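Local coordinates for protein quinone reductase (Klebsiella pneumoniae subsp. pneumoniae, PDB 4GI5) that binds FAD in a flavodoxin-like fold and is probably an NAD(P)H dehydrogenase that reduces quinones, at residues D157-G162 with M202-G207. Sequence-based numbering, arbitrary orientation.
Sequences DRYGEG and MLFYPG
Y159 and Y205 meet edge to face at the tight heart of this contact: the edge of Y205 is turned toward the ring face of Y159, with centroids 4.8 Å apart and planes at 62°. Two successive backbone N-H groups pin the loop beside them. Y159 N donates to Y205 O at 2.9 Å, and G160 N gives a straighter bond to F204 O. That second carbonyl is gripped twice, because G207 N reaches it from the opposite face of its plane. F204, with CG anti to its backbone N (chi1 -175°), lays its ring against the Y159-G160 peptide, and G160 N sits 3.3 Å above the plane of the F204 ring, over its centre. Glycine suits G160: at phi 89° a CB would jam against the preceding carbonyl O, and it would also press on F204 CZ.

The helix 196-204 ends here in a Schellman motif: G207, with positive phi, is its C-prime residue, and the turn from F204 to G207 is type I. The contact thus joins the start of the run into the edge strand 209-216 of the flavodoxin-like sheet to the long loop leading into strand 168-174. G162 CA lies 3.5 Å from P206 O; a CB there would run into P206 O, and one on G207 into E161 O.

R158 is partly exposed yet firmly engaged. Its aliphatic chain lies over a face of Y205, CD 4.0 Å from the ring centroid, and carries NH1 to Y205 OH at 3.0 Å, in the guanidinium plane; NE hydrogen-bonds Q252 OE1. The loose side belongs to E161, whose side chain does not touch 202-207 and hydrogen-bonds N253 ND2. The second subunit covers the two tyrosines: its W124 meets Y205 edge-to-face, and its N188 is hydrogen-bonded to Y159 OH.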
loop_
_atom_site.group_PDB
_atom_site.type_symbol
_atom_site.label_atom_id
_atom_site.label_comp_id
_atom_site.label_asym_id
_atom_site.label_seq_id
_atom_site.Cartn_x
_atom_site.Cartn_y
_atom_site.Cartn_z
ATOM N N ASP B 157 -13.333 -1.218 18.619
ATOM C CA ASP B 157 -13.204 0.215 18.718
ATOM C C ASP B 157 -12.385 0.723 17.519
ATOM O O ASP B 157 -11.159 0.701 17.625
ATOM C CB ASP B 157 -12.474 0.640 19.972
ATOM C CG ASP B 157 -13.231 0.317 21.296
ATOM O OD1 ASP B 157 -14.339 -0.225 21.240
ATOM O OD2 ASP B 157 -12.602 0.541 22.349
ATOM N N ARG B 158 -13.015 0.980 16.399
ATOM C CA ARG B 158 -12.312 1.443 15.210
ATOM C C ARG B 158 -13.254 2.228 14.355
ATOM O O ARG B 158 -14.450 2.327 14.605
ATOM C CB ARG B 158 -11.846 0.188 14.484
ATOM C CG ARG B 158 -12.945 -0.634 13.848
ATOM C CD ARG B 158 -12.389 -1.787 13.045
ATOM N NE ARG B 158 -13.392 -2.539 12.317
ATOM C CZ ARG B 158 -13.172 -3.634 11.626
ATOM N NH1 ARG B 158 -11.941 -4.178 11.549
ATOM N NH2 ARG B 158 -14.161 -4.142 10.906
ATOM N N TYR B 159 -12.686 2.856 13.343
ATOM C CA TYR B 159 -13.319 3.665 12.382
ATOM C C TYR B 159 -14.031 4.876 13.029
ATOM O O TYR B 159 -15.258 4.888 13.181
ATOM C CB TYR B 159 -14.210 2.887 11.439
ATOM C CG TYR B 159 -13.479 1.953 10.462
ATOM C CD1 TYR B 159 -12.453 2.437 9.690
ATOM C CD2 TYR B 159 -13.795 0.627 10.365
ATOM C CE1 TYR B 159 -11.803 1.642 8.757
ATOM C CE2 TYR B 159 -13.168 -0.228 9.425
ATOM C CZ TYR B 159 -12.162 0.331 8.575
ATOM O OH TYR B 159 -11.526 -0.502 7.684
ATOM N N GLY B 160 -13.197 5.823 13.428
ATOM C CA GLY B 160 -13.639 6.985 14.207
ATOM C C GLY B 160 -13.623 6.787 15.716
ATOM O O GLY B 160 -14.098 7.676 16.441
ATOM N N GLU B 161 -13.153 5.639 16.187
ATOM C CA GLU B 161 -12.893 5.322 17.570
ATOM C C GLU B 161 -11.537 4.654 17.597
ATOM O O GLU B 161 -11.019 4.229 16.513
ATOM C CB GLU B 161 -13.885 4.283 18.079
ATOM C CG GLU B 161 -15.248 4.748 18.215
ATOM C CD GLU B 161 -16.161 3.614 18.717
ATOM O OE1 GLU B 161 -17.105 3.340 18.042
ATOM O OE2 GLU B 161 -15.832 2.959 19.732
ATOM N N GLY B 162 -10.996 4.530 18.774
ATOM C CA GLY B 162 -9.713 3.906 19.005
ATOM C C GLY B 162 -8.785 4.769 19.785
ATOM O O GLY B 162 -9.168 5.878 20.261
HETATM N N MSE B 202 -5.895 3.151 7.547
HETATM C CA MSE B 202 -4.762 3.293 8.428
HETATM C C MSE B 202 -4.886 4.476 9.399
HETATM O O MSE B 202 -4.222 4.512 10.470
HETATM C CB MSE B 202 -3.395 3.346 7.719
HETATM C CG MSE B 202 -3.172 2.119 6.859
HETATM SE SE MSE B 202 -1.461 2.415 5.890
HETATM C CE MSE B 202 -1.950 1.377 4.346
ATOM N N LEU B 203 -5.639 5.514 9.025
ATOM C CA LEU B 203 -5.728 6.736 9.801
ATOM C C LEU B 203 -7.091 6.808 10.509
ATOM O O LEU B 203 -7.146 6.861 11.741
ATOM C CB LEU B 203 -5.425 7.960 8.949
ATOM C CG LEU B 203 -4.015 8.028 8.308
ATOM C CD1 LEU B 203 -3.873 9.343 7.554
ATOM C CD2 LEU B 203 -2.938 7.768 9.293
ATOM N N PHE B 204 -8.155 6.773 9.728
ATOM C CA PHE B 204 -9.504 6.829 10.358
ATOM C C PHE B 204 -9.714 5.570 11.185
ATOM O O PHE B 204 -10.360 5.605 12.274
ATOM C CB PHE B 204 -10.550 6.894 9.292
ATOM C CG PHE B 204 -11.979 7.088 9.817
ATOM C CD1 PHE B 204 -12.353 8.215 10.604
ATOM C CD2 PHE B 204 -12.923 6.142 9.491
ATOM C CE1 PHE B 204 -13.613 8.364 11.091
ATOM C CE2 PHE B 204 -14.219 6.310 9.934
ATOM C CZ PHE B 204 -14.518 7.386 10.729
ATOM N N TYR B 205 -9.177 4.427 10.764
ATOM C CA TYR B 205 -9.342 3.126 11.454
ATOM C C TYR B 205 -9.026 3.220 12.950
ATOM O O TYR B 205 -9.854 2.870 13.769
ATOM C CB TYR B 205 -8.532 2.011 10.701
ATOM C CG TYR B 205 -8.703 0.636 11.223
ATOM C CD1 TYR B 205 -8.305 0.286 12.509
ATOM C CD2 TYR B 205 -9.227 -0.359 10.378
ATOM C CE1 TYR B 205 -8.511 -1.009 12.954
ATOM C CE2 TYR B 205 -9.381 -1.642 10.800
ATOM C CZ TYR B 205 -9.057 -1.952 12.090
ATOM O OH TYR B 205 -9.330 -3.228 12.552
ATOM N N PRO B 206 -7.838 3.672 13.372
ATOM C CA PRO B 206 -7.538 3.737 14.815
ATOM C C PRO B 206 -7.998 5.071 15.496
ATOM O O PRO B 206 -7.623 5.343 16.634
ATOM C CB PRO B 206 -6.005 3.573 14.843
ATOM C CG PRO B 206 -5.571 4.218 13.552
ATOM C CD PRO B 206 -6.578 3.792 12.567
ATOM N N GLY B 207 -8.752 5.856 14.786
ATOM C CA GLY B 207 -9.544 6.953 15.327
ATOM C C GLY B 207 -9.100 8.356 15.073
ATOM O O GLY B 207 -9.671 9.291 15.634
#